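Local coordinates for protein aldo-keto Reductase, OXIDOREDUCTASE (Salmonella typhimurium, PDB 5T79) that probably works as an NADPH-dependent oxidoreductase of the aldo-keto reductase family, able to convert 3-hydroxybutanal to 1,3-butanediol, at residues His192-Ser197 with Asp205-Leu210; Gln177-Leu182 with Lys214-Ile219; Phe199-Glu204 with Val285-Asn290. All blocks are in the same frame, centred on the assembly; numbering follows the deposited sequence.

All three contacts gather round strands 191-193 and 217-220, parallel neighbours in the sheet of an aldo-keto reductase TIM barrel. Contact 1 joins strand 191-193 and the loop after it to helix 207-214. Contact 2, its centre about 11 Å from that of contact 1, sets the preceding helix 172-185 against the end of helix 207-214 and the approach to strand 217-220; along the chain its two segments enclose those of contact 1. Contact 3, its centre about 7 Å from that of contact 1, ties 199-204, between the segments of contact 1, to 285-290, which comes after all the others. Contact 1 alone reaches the NADPH, through Gln193; contacts 2 and 3 lie further out.

Contact 1: His192-Ser197 with Asp205-Leu210; sequences HQPKYS and DGLLAL. With NDP (NADPH dihydro-nicotinamide-adenine-dinucleotide phosphate), chain E.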
loop_
_atom_site.group_PDB
_atom_site.type_symbol
_atom_site.label_atom_id
_atom_site.label_comp_id
_atom_site.label_asym_id
_atom_site.label_seq_id
_atom_site.Cartn_x
_atom_site.Cartn_y
_atom_site.Cartn_z
ATOM N N HIS A 192 2.172 -1.462 9.308
ATOM C CA HIS A 192 2.148 -2.813 8.784
ATOM C C HIS A 192 1.371 -2.773 7.492
ATOM O O HIS A 192 0.293 -2.174 7.440
ATOM C CB HIS A 192 1.481 -3.770 9.787
ATOM C CG HIS A 192 1.580 -5.227 9.417
ATOM N ND1 HIS A 192 1.097 -5.706 8.204
ATOM C CD2 HIS A 192 2.056 -6.265 10.136
ATOM C CE1 HIS A 192 1.290 -7.019 8.230
ATOM N NE2 HIS A 192 1.871 -7.403 9.369
ATOM N N GLN A 193 1.913 -3.404 6.449
ATOM C CA GLN A 193 1.245 -3.503 5.173
ATOM C C GLN A 193 0.858 -4.964 4.916
ATOM O O GLN A 193 1.659 -5.733 4.370
ATOM C CB GLN A 193 2.116 -2.950 4.042
ATOM C CG GLN A 193 1.416 -3.006 2.674
ATOM C CD GLN A 193 2.180 -2.303 1.590
ATOM O OE1 GLN A 193 2.382 -2.865 0.524
ATOM N NE2 GLN A 193 2.626 -1.065 1.809
ATOM N N PRO A 194 -0.393 -5.335 5.264
ATOM C CA PRO A 194 -0.873 -6.690 4.964
ATOM C C PRO A 194 -1.776 -6.730 3.734
ATOM O O PRO A 194 -2.403 -5.719 3.375
ATOM C CB PRO A 194 -1.738 -7.009 6.190
ATOM C CG PRO A 194 -2.362 -5.638 6.575
ATOM C CD PRO A 194 -1.409 -4.559 6.006
ATOM N N LYS A 195 -1.942 -7.932 3.151
ATOM C CA LYS A 195 -2.944 -8.119 2.105
ATOM C C LYS A 195 -4.305 -8.178 2.803
ATOM O O LYS A 195 -4.441 -8.930 3.776
ATOM C CB LYS A 195 -2.661 -9.421 1.326
ATOM C CG LYS A 195 -3.558 -9.624 0.126
ATOM C CD LYS A 195 -3.165 -10.924 -0.594
ATOM C CE LYS A 195 -2.422 -10.644 -1.880
ATOM N NZ LYS A 195 -1.818 -11.879 -2.456
ATOM N N TYR A 196 -5.290 -7.348 2.370
ATOM C CA TYR A 196 -6.624 -7.337 2.994
ATOM C C TYR A 196 -7.682 -6.890 2.010
ATOM O O TYR A 196 -7.568 -5.822 1.406
ATOM C CB TYR A 196 -6.648 -6.432 4.251
ATOM C CG TYR A 196 -7.962 -6.366 5.026
ATOM C CD1 TYR A 196 -8.778 -7.491 5.167
ATOM C CD2 TYR A 196 -8.316 -5.220 5.731
ATOM C CE1 TYR A 196 -9.923 -7.465 5.979
ATOM C CE2 TYR A 196 -9.472 -5.169 6.510
ATOM C CZ TYR A 196 -10.266 -6.295 6.640
ATOM O OH TYR A 196 -11.380 -6.224 7.440
ATOM N N SER A 197 -8.723 -7.720 1.859
ATOM C CA SER A 197 -9.885 -7.447 0.988
ATOM C C SER A 197 -11.038 -8.320 1.403
ATOM O O SER A 197 -10.862 -9.167 2.273
ATOM C CB SER A 197 -9.544 -7.728 -0.479
ATOM O OG SER A 197 -9.497 -9.130 -0.730
ATOM N N ASP A 205 -8.033 -12.138 12.136
ATOM C CA ASP A 205 -7.793 -13.215 13.104
ATOM C C ASP A 205 -6.808 -12.816 14.217
ATOM O O ASP A 205 -6.320 -13.688 14.932
ATOM C CB ASP A 205 -7.288 -14.498 12.412
ATOM C CG ASP A 205 -8.217 -15.090 11.358
ATOM O OD1 ASP A 205 -9.438 -14.846 11.434
ATOM O OD2 ASP A 205 -7.718 -15.810 10.467
ATOM N N GLY A 206 -6.552 -11.527 14.390
ATOM C CA GLY A 206 -5.642 -11.084 15.442
ATOM C C GLY A 206 -4.734 -9.929 15.095
ATOM O O GLY A 206 -4.400 -9.130 15.974
ATOM N N LEU A 207 -4.313 -9.813 13.834
ATOM C CA LEU A 207 -3.385 -8.728 13.495
ATOM C C LEU A 207 -3.961 -7.336 13.736
ATOM O O LEU A 207 -3.282 -6.518 14.359
ATOM C CB LEU A 207 -2.895 -8.829 12.042
ATOM C CG LEU A 207 -1.830 -7.795 11.685
ATOM C CD1 LEU A 207 -0.458 -8.203 12.222
ATOM C CD2 LEU A 207 -1.769 -7.558 10.176
ATOM N N LEU A 208 -5.199 -7.049 13.276
ATOM C CA LEU A 208 -5.739 -5.680 13.440
ATOM C C LEU A 208 -5.861 -5.301 14.920
ATOM O O LEU A 208 -5.530 -4.167 15.281
ATOM C CB LEU A 208 -7.077 -5.489 12.709
ATOM C CG LEU A 208 -7.048 -5.606 11.160
ATOM C CD1 LEU A 208 -8.387 -5.219 10.566
ATOM C CD2 LEU A 208 -5.920 -4.748 10.520
ATOM N N ALA A 209 -6.246 -6.263 15.775
ATOM C CA ALA A 209 -6.353 -6.059 17.229
ATOM C C ALA A 209 -4.970 -5.790 17.810
ATOM O O ALA A 209 -4.803 -4.861 18.604
ATOM C CB ALA A 209 -6.988 -7.283 17.893
ATOM N N LEU A 210 -3.956 -6.560 17.367
ATOM C CA LEU A 210 -2.581 -6.354 17.825
ATOM C C LEU A 210 -2.059 -4.949 17.428
ATOM O O LEU A 210 -1.434 -4.274 18.244
ATOM C CB LEU A 210 -1.655 -7.434 17.225
ATOM C CG LEU A 210 -0.125 -7.162 17.298
ATOM C CD1 LEU A 210 0.404 -7.365 18.717
ATOM C CD2 LEU A 210 0.635 -8.049 16.323
HETATM P PA NDP E . -5.890 -3.427 -6.443
HETATM O O1A NDP E . -6.444 -2.092 -6.048
HETATM O O2A NDP E . -6.205 -4.693 -5.782
HETATM O O5B NDP E . -6.146 -3.729 -8.004
HETATM C C5B NDP E . -5.522 -2.789 -8.901
HETATM C C4B NDP E . -5.796 -3.144 -10.336
HETATM O O4B NDP E . -7.203 -3.427 -10.502
HETATM C C3B NDP E . -5.460 -2.021 -11.316
HETATM O O3B NDP E . -4.136 -2.181 -11.820
HETATM C C2B NDP E . -6.535 -2.152 -12.387
HETATM O O2B NDP E . -6.143 -3.094 -13.410
HETATM C C1B NDP E . -7.725 -2.721 -11.611
HETATM N N9A NDP E . -8.666 -1.721 -11.116
HETATM C C8A NDP E . -8.492 -0.844 -10.078
HETATM N N7A NDP E . -9.523 -0.064 -9.857
HETATM C C5A NDP E . -10.439 -0.450 -10.825
HETATM C C6A NDP E . -11.716 0.036 -11.173
HETATM N N6A NDP E . -12.377 0.962 -10.471
HETATM N N1A NDP E . -12.323 -0.515 -12.249
HETATM C C2A NDP E . -11.714 -1.517 -12.892
HETATM N N3A NDP E . -10.526 -2.073 -12.642
HETATM C C4A NDP E . -9.926 -1.477 -11.602
HETATM O O3 NDP E . -4.357 -3.101 -6.200
HETATM P PN NDP E . -3.136 -4.119 -6.373
HETATM O O1N NDP E . -2.644 -3.694 -7.707
HETATM O O2N NDP E . -3.519 -5.572 -6.132
HETATM O O5D NDP E . -2.032 -3.873 -5.206
HETATM C C5D NDP E . -2.170 -2.646 -4.438
HETATM C C4D NDP E . -0.816 -2.065 -4.102
HETATM O O4D NDP E . -0.268 -2.780 -2.978
HETATM C C3D NDP E . 0.251 -2.146 -5.179
HETATM O O3D NDP E . 0.094 -1.094 -6.119
HETATM C C2D NDP E . 1.552 -2.130 -4.365
HETATM O O2D NDP E . 2.132 -0.862 -4.063
HETATM C C1D NDP E . 1.138 -2.869 -3.089
HETATM N N1N NDP E . 1.464 -4.310 -3.108
HETATM C C2N NDP E . 2.306 -4.770 -2.096
HETATM C C3N NDP E . 2.679 -6.058 -1.993
HETATM C C7N NDP E . 3.343 -6.526 -0.726
HETATM O O7N NDP E . 3.718 -7.708 -0.724
HETATM N N7N NDP E . 3.556 -5.706 0.304
HETATM C C4N NDP E . 2.384 -7.010 -3.121
HETATM C C5N NDP E . 1.285 -6.513 -3.997
HETATM C C6N NDP E . 0.888 -5.256 -4.002
HETATM P P2B NDP E . -6.257 -2.943 -15.023
HETATM O O1X NDP E . -4.981 -2.951 -15.779
HETATM O O2X NDP E . -7.158 -4.124 -15.355
HETATM O O3X NDP E . -7.080 -1.676 -15.228
#
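The beta-alpha-beta unit of strand 191-193, helix 207-214 and strand 217-220 belongs to the TIM barrel, and here the first turn of the helix packs on the strand and its following loop, with Leu207 meeting His192. Methyl CD2 of Leu207 sits over one face of the imidazole, 3.7 Å from the centroid of the His192 ring and 13° off its normal, a CH-pi contact. With the ring carbon CG of His192 anti to the backbone N (chi1 -172°), the imidazole reaches outward to the helix. The same methyl also touches Pro194, whose CB lies 4.0 Å from Leu207 CD2, so one branched leucine serves both ring and proline. Further along, CD1 of Leu208 comes within 4.2 Å of Tyr196 CE2, the two side chains crossing at about a right angle. Glycine suits the N-cap at Gly206, where a CB would press on the carbonyl O of the residue before.

Gln193 points the other way, into the barrel: its OE1 accepts a hydrogen bond from the carboxamide N7N of NADPH at 3.1 Å, nearly straight at 169°, while Asp61 holds its NE2. On the outer side, His192 NE2 is bonded to the carbonyl O of Tyr170. His192 and Gln193, neighbours in the strand, thus face opposite ways: one packs on the helix, the other meets the carboxamide, consistent with holding the nicotinamide in place.

Contact 2: Gln177-Leu182 with Lys214-Ile219; sequences QAIDIL and KGVGSI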
loop_
_atom_site.group_PDB
_atom_site.type_symbol
_atom_site.label_atom_id
_atom_site.label_comp_id
_atom_site.label_asym_id
_atom_site.label_seq_id
_atom_site.Cartn_x
_atom_site.Cartn_y
_atom_site.Cartn_z
ATOM N N GLN A 177 6.631 -9.641 17.689
ATOM C CA GLN A 177 8.073 -9.724 17.991
ATOM C C GLN A 177 8.839 -8.567 17.366
ATOM O O GLN A 177 9.658 -7.946 18.047
ATOM C CB GLN A 177 8.665 -11.033 17.477
ATOM C CG GLN A 177 8.163 -12.303 18.132
ATOM C CD GLN A 177 8.732 -13.472 17.362
ATOM O OE1 GLN A 177 9.925 -13.503 17.047
ATOM N NE2 GLN A 177 7.875 -14.395 16.940
ATOM N N ALA A 178 8.545 -8.259 16.072
ATOM C CA ALA A 178 9.193 -7.182 15.317
ATOM C C ALA A 178 8.895 -5.812 15.937
ATOM O O ALA A 178 9.809 -4.999 16.120
ATOM C CB ALA A 178 8.741 -7.222 13.867
ATOM N N ILE A 179 7.614 -5.568 16.287
ATOM C CA ILE A 179 7.185 -4.299 16.899
ATOM C C ILE A 179 7.903 -4.109 18.253
ATOM O O ILE A 179 8.413 -3.018 18.543
ATOM C CB ILE A 179 5.638 -4.261 17.030
ATOM C CG1 ILE A 179 5.006 -4.074 15.623
ATOM C CG2 ILE A 179 5.166 -3.150 18.007
ATOM C CD1 ILE A 179 3.440 -4.469 15.566
ATOM N N ASP A 180 7.942 -5.173 19.081
ATOM C CA ASP A 180 8.587 -5.069 20.397
ATOM C C ASP A 180 10.108 -4.818 20.280
ATOM O O ASP A 180 10.652 -4.051 21.072
ATOM C CB ASP A 180 8.307 -6.325 21.226
ATOM C CG ASP A 180 6.857 -6.452 21.705
ATOM O OD1 ASP A 180 6.111 -5.449 21.634
ATOM O OD2 ASP A 180 6.485 -7.538 22.176
ATOM N N ILE A 181 10.779 -5.448 19.299
ATOM C CA ILE A 181 12.222 -5.264 19.067
ATOM C C ILE A 181 12.490 -3.808 18.652
ATOM O O ILE A 181 13.384 -3.178 19.215
ATOM C CB ILE A 181 12.800 -6.284 18.040
ATOM C CG1 ILE A 181 12.866 -7.710 18.663
ATOM C CG2 ILE A 181 14.202 -5.860 17.548
ATOM C CD1 ILE A 181 13.010 -8.846 17.619
ATOM N N LEU A 182 11.723 -3.283 17.682
ATOM C CA LEU A 182 11.864 -1.905 17.203
ATOM C C LEU A 182 11.581 -0.905 18.317
ATOM O O LEU A 182 12.317 0.060 18.442
ATOM C CB LEU A 182 10.937 -1.646 15.998
ATOM C CG LEU A 182 11.399 -2.259 14.660
ATOM C CD1 LEU A 182 10.294 -2.115 13.591
ATOM C CD2 LEU A 182 12.669 -1.556 14.138
ATOM N N LYS A 214 -0.790 -2.006 19.894
ATOM C CA LYS A 214 0.588 -1.513 19.852
ATOM C C LYS A 214 0.774 -0.090 19.311
ATOM O O LYS A 214 1.872 0.448 19.342
ATOM C CB LYS A 214 1.473 -2.481 19.068
ATOM C CG LYS A 214 1.614 -3.858 19.681
ATOM C CD LYS A 214 2.421 -3.836 20.968
ATOM C CE LYS A 214 2.739 -5.246 21.443
ATOM N NZ LYS A 214 3.601 -5.267 22.653
ATOM N N GLY A 215 -0.306 0.494 18.816
ATOM C CA GLY A 215 -0.284 1.825 18.232
ATOM C C GLY A 215 0.412 1.871 16.895
ATOM O O GLY A 215 1.073 2.862 16.571
ATOM N N VAL A 216 0.248 0.801 16.092
ATOM C CA VAL A 216 0.867 0.681 14.762
ATOM C C VAL A 216 -0.240 0.823 13.707
ATOM O O VAL A 216 -1.313 0.239 13.853
ATOM C CB VAL A 216 1.674 -0.641 14.614
ATOM C CG1 VAL A 216 2.251 -0.798 13.198
ATOM C CG2 VAL A 216 2.813 -0.704 15.646
ATOM N N GLY A 217 0.037 1.592 12.657
ATOM C CA GLY A 217 -0.927 1.788 11.582
ATOM C C GLY A 217 -0.982 0.600 10.655
ATOM O O GLY A 217 -0.181 -0.344 10.776
ATOM N N SER A 218 -1.868 0.686 9.656
ATOM C CA SER A 218 -2.015 -0.383 8.682
ATOM C C SER A 218 -2.482 0.152 7.353
ATOM O O SER A 218 -3.342 1.039 7.289
ATOM C CB SER A 218 -2.985 -1.454 9.197
ATOM O OG SER A 218 -4.207 -0.854 9.594
ATOM N N ILE A 219 -1.969 -0.447 6.272
ATOM C CA ILE A 219 -2.330 -0.046 4.918
ATOM C C ILE A 219 -2.634 -1.339 4.127
ATOM O O ILE A 219 -1.749 -2.175 3.935
ATOM C CB ILE A 219 -1.247 0.873 4.271
ATOM C CG1 ILE A 219 -1.670 1.328 2.854
ATOM C CG2 ILE A 219 0.193 0.240 4.274
ATOM C CD1 ILE A 219 -0.888 2.502 2.313
HETATM O O HOH W 1 4.205 -8.295 23.466
#
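This contact packs helix 172-185 of the TIM barrel's outer layer on the turn between helix 207-214 and strand 217-220, apolar on its inner side and closed by a salt bridge on its outer side. Helix 172-185 supplies Ile179 and Asp180; across from them, Lys214 ends helix 207-214 and Val216 follows just before strand 217-220.

Ile179 faces its partners with both branches. Its CG2 methyl rests against the first carbons of the lysine, 3.9 Å from Lys214 CB, whereas the longer branch reaches deeper and brings Ile179 CD1 to 3.8 Å from Val216 CG2. Beta-branched residues suit this place, because each offers a broad apolar surface close to its backbone. Leu211 of helix 207-214 touches both Ile179 and Val216 and extends the same hydrophobic layer, and Cys189 adds to it beside Ile179. Gly215 makes the exit from the helix with a phi of 72°, readily adopted by glycine, and leads the chain to Val216.

Lysine serves two purposes here. The aliphatic part of Lys214 lies on Ile179, and a bend about its CB-CG bond (Lys214 chi2 -69°), followed by an extended run, carries the ammonium to Asp180, the next residue of the helix. The two side chains of the salt bridge cross at about a right angle. The CB of Asp180 points to the side of the other segment, and its carboxylate turns in to meet the lysine. A water bridges the pair, donating to Asp180 OD2 at 2.7 Å and accepting from Lys214 NZ at 3.2 Å, so both carboxylate oxygens are engaged. The direct bond, 2.7 Å from Lys214 NZ to Asp180 OD1, uses the syn lone pair of that oxygen.

Contact 3: Phe199-Glu204 with Val285-Asn290; sequences FERWVE and VLRNDN. With SO4 (sulfate ion), chain B.
Glu204 OE1 is gripped side-on by two nitrogens of Arg201, NE at 3.1 Å and NH2 at 3.0 Å, and the other oxygen of this carboxylate carries the contact across to Arg287. The NH2 bond uses the syn lone pair of OE1, whereas NE meets that oxygen from above the carboxylate plane. Arg287 NH1 donates to Glu204 OE2 at 2.9 Å, also from well above the carboxylate plane, although the oxygen lies near the plane of the guanidinium. Glutamate suits this position: its extended chain lifts the carboxylate between two arginines, forming a salt-bridge network.

The guanidinium planes stand 89° apart, with Arg201 NH2 3.6 Å from Arg287 NH1. A sulfate ion, probably from the crystallisation liquor, lies beside both groups and with Glu204 would offset their charge. Arg287, extended from CG to NE, meets it edge-on through two nearly straight bonds: NE to sulfate O2 at 2.9 Å, and NH1 to sulfate O1 at 2.9 Å. Asn288 ND2 adds a third bond, to sulfate O4 at 3.0 Å, and lies over one face of the Arg287 guanidinium.

Asp325 forms a second salt bridge with Arg201, while Tyr196 OH bonds to both Glu204 OE2 and Arg287 NH2. The network lies at the surface, joining the loop between strand 191-193 and helix 207-214 to the type I turn Leu286-Asp289, which leads from helix 277-285 towards strand 293-296; Trp284 of that helix touches Arg201 and Glu204 and makes a cation-pi contact with Arg287.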
loop_
_atom_site.group_PDB
_atom_site.type_symbol
_atom_site.label_atom_id
_atom_site.label_comp_id
_atom_site.label_asym_id
_atom_site.label_seq_id
_atom_site.Cartn_x
_atom_site.Cartn_y
_atom_site.Cartn_z
ATOM N N PHE A 199 -12.028 -10.840 -0.094
ATOM C CA PHE A 199 -11.604 -12.199 -0.418
ATOM C C PHE A 199 -10.359 -12.650 0.369
ATOM O O PHE A 199 -9.902 -13.784 0.199
ATOM C CB PHE A 199 -11.335 -12.307 -1.936
ATOM C CG PHE A 199 -12.574 -12.272 -2.809
ATOM C CD1 PHE A 199 -13.826 -12.602 -2.291
ATOM C CD2 PHE A 199 -12.478 -11.980 -4.165
ATOM C CE1 PHE A 199 -14.964 -12.595 -3.103
ATOM C CE2 PHE A 199 -13.609 -11.987 -4.982
ATOM C CZ PHE A 199 -14.847 -12.311 -4.446
ATOM N N GLU A 200 -9.824 -11.794 1.232
ATOM C CA GLU A 200 -8.647 -12.174 2.020
ATOM C C GLU A 200 -8.744 -11.525 3.376
ATOM O O GLU A 200 -8.294 -10.395 3.550
ATOM C CB GLU A 200 -7.331 -11.803 1.291
ATOM C CG GLU A 200 -6.091 -12.315 2.017
ATOM C CD GLU A 200 -6.199 -13.773 2.433
ATOM O OE1 GLU A 200 -6.147 -14.636 1.524
ATOM O OE2 GLU A 200 -6.476 -14.042 3.630
ATOM N N ARG A 201 -9.323 -12.248 4.350
ATOM C CA ARG A 201 -9.626 -11.652 5.654
ATOM C C ARG A 201 -8.741 -12.148 6.823
ATOM O O ARG A 201 -9.141 -11.995 7.979
ATOM C CB ARG A 201 -11.122 -11.933 5.971
ATOM C CG ARG A 201 -12.062 -11.316 4.932
ATOM C CD ARG A 201 -13.517 -11.655 5.201
ATOM N NE ARG A 201 -14.013 -10.987 6.407
ATOM C CZ ARG A 201 -15.286 -10.944 6.765
ATOM N NH1 ARG A 201 -16.213 -11.536 6.016
ATOM N NH2 ARG A 201 -15.652 -10.301 7.868
ATOM N N TRP A 202 -7.532 -12.653 6.545
ATOM C CA TRP A 202 -6.642 -13.182 7.585
ATOM C C TRP A 202 -6.308 -12.167 8.701
ATOM O O TRP A 202 -6.158 -12.585 9.844
ATOM C CB TRP A 202 -5.337 -13.750 6.988
ATOM C CG TRP A 202 -4.332 -12.717 6.555
ATOM C CD1 TRP A 202 -4.227 -12.143 5.318
ATOM C CD2 TRP A 202 -3.246 -12.195 7.335
ATOM N NE1 TRP A 202 -3.167 -11.275 5.289
ATOM C CE2 TRP A 202 -2.553 -11.273 6.518
ATOM C CE3 TRP A 202 -2.816 -12.382 8.666
ATOM C CZ2 TRP A 202 -1.443 -10.552 6.976
ATOM C CZ3 TRP A 202 -1.736 -11.644 9.128
ATOM C CH2 TRP A 202 -1.057 -10.743 8.286
ATOM N N VAL A 203 -6.201 -10.861 8.387
ATOM C CA VAL A 203 -5.835 -9.826 9.393
ATOM C C VAL A 203 -6.893 -9.737 10.497
ATOM O O VAL A 203 -6.586 -9.221 11.567
ATOM C CB VAL A 203 -5.582 -8.420 8.796
ATOM C CG1 VAL A 203 -4.459 -8.444 7.784
ATOM C CG2 VAL A 203 -6.851 -7.824 8.178
ATOM N N GLU A 204 -8.145 -10.204 10.224
ATOM C CA GLU A 204 -9.226 -10.170 11.218
ATOM C C GLU A 204 -9.069 -11.273 12.265
ATOM O O GLU A 204 -9.857 -11.307 13.219
ATOM C CB GLU A 204 -10.604 -10.277 10.549
ATOM C CG GLU A 204 -10.906 -9.160 9.559
ATOM C CD GLU A 204 -12.270 -9.307 8.911
ATOM O OE1 GLU A 204 -12.987 -10.276 9.243
ATOM O OE2 GLU A 204 -12.593 -8.499 8.016
ATOM N N VAL A 285 -13.056 -2.260 3.494
ATOM C CA VAL A 285 -11.784 -2.416 4.212
ATOM C C VAL A 285 -11.696 -1.434 5.416
ATOM O O VAL A 285 -11.149 -1.810 6.458
ATOM C CB VAL A 285 -10.570 -2.270 3.259
ATOM C CG1 VAL A 285 -9.262 -2.146 4.037
ATOM C CG2 VAL A 285 -10.505 -3.441 2.270
ATOM N N LEU A 286 -12.255 -0.218 5.291
ATOM C CA LEU A 286 -12.196 0.791 6.377
ATOM C C LEU A 286 -13.451 0.810 7.288
ATOM O O LEU A 286 -13.568 1.699 8.133
ATOM C CB LEU A 286 -12.025 2.202 5.778
ATOM C CG LEU A 286 -10.852 2.447 4.802
ATOM C CD1 LEU A 286 -10.908 3.867 4.266
ATOM C CD2 LEU A 286 -9.507 2.241 5.480
ATOM N N ARG A 287 -14.369 -0.153 7.133
ATOM C CA ARG A 287 -15.662 -0.153 7.861
ATOM C C ARG A 287 -15.553 -0.172 9.405
ATOM O O ARG A 287 -16.479 0.305 10.075
ATOM C CB ARG A 287 -16.537 -1.328 7.405
ATOM C CG ARG A 287 -16.129 -2.690 7.987
ATOM C CD ARG A 287 -16.738 -3.864 7.243
ATOM N NE ARG A 287 -16.342 -5.128 7.862
ATOM C CZ ARG A 287 -15.132 -5.671 7.768
ATOM N NH1 ARG A 287 -14.861 -6.808 8.394
ATOM N NH2 ARG A 287 -14.188 -5.088 7.037
ATOM N N ASN A 288 -14.481 -0.774 9.963
ATOM C CA ASN A 288 -14.332 -0.894 11.423
ATOM C C ASN A 288 -13.375 0.143 12.009
ATOM O O ASN A 288 -13.035 0.058 13.190
ATOM C CB ASN A 288 -13.879 -2.306 11.794
ATOM C CG ASN A 288 -14.963 -3.328 11.547
ATOM O OD1 ASN A 288 -16.108 -3.135 11.942
ATOM N ND2 ASN A 288 -14.625 -4.438 10.897
ATOM N N ASP A 289 -12.972 1.138 11.203
ATOM C CA ASP A 289 -12.056 2.216 11.623
ATOM C C ASP A 289 -10.792 1.618 12.310
ATOM O O ASP A 289 -10.330 2.141 13.316
ATOM C CB ASP A 289 -12.795 3.233 12.542
ATOM C CG ASP A 289 -12.050 4.538 12.760
ATOM O OD1 ASP A 289 -11.182 4.877 11.920
ATOM O OD2 ASP A 289 -12.322 5.214 13.781
ATOM N N ASN A 290 -10.275 0.476 11.788
ATOM C CA ASN A 290 -9.102 -0.165 12.380
ATOM C C ASN A 290 -8.061 -0.509 11.291
ATOM O O ASN A 290 -7.198 -1.367 11.484
ATOM C CB ASN A 290 -9.497 -1.396 13.221
ATOM C CG ASN A 290 -10.119 -2.557 12.481
ATOM O OD1 ASN A 290 -10.481 -2.475 11.308
ATOM N ND2 ASN A 290 -10.333 -3.654 13.187
HETATM S S SO4 B . -17.767 -7.224 10.345
HETATM O O1 SO4 B . -16.910 -8.268 9.795
HETATM O O2 SO4 B . -18.412 -6.550 9.230
HETATM O O3 SO4 B . -18.786 -7.866 11.176
HETATM O O4 SO4 B . -16.939 -6.352 11.168
#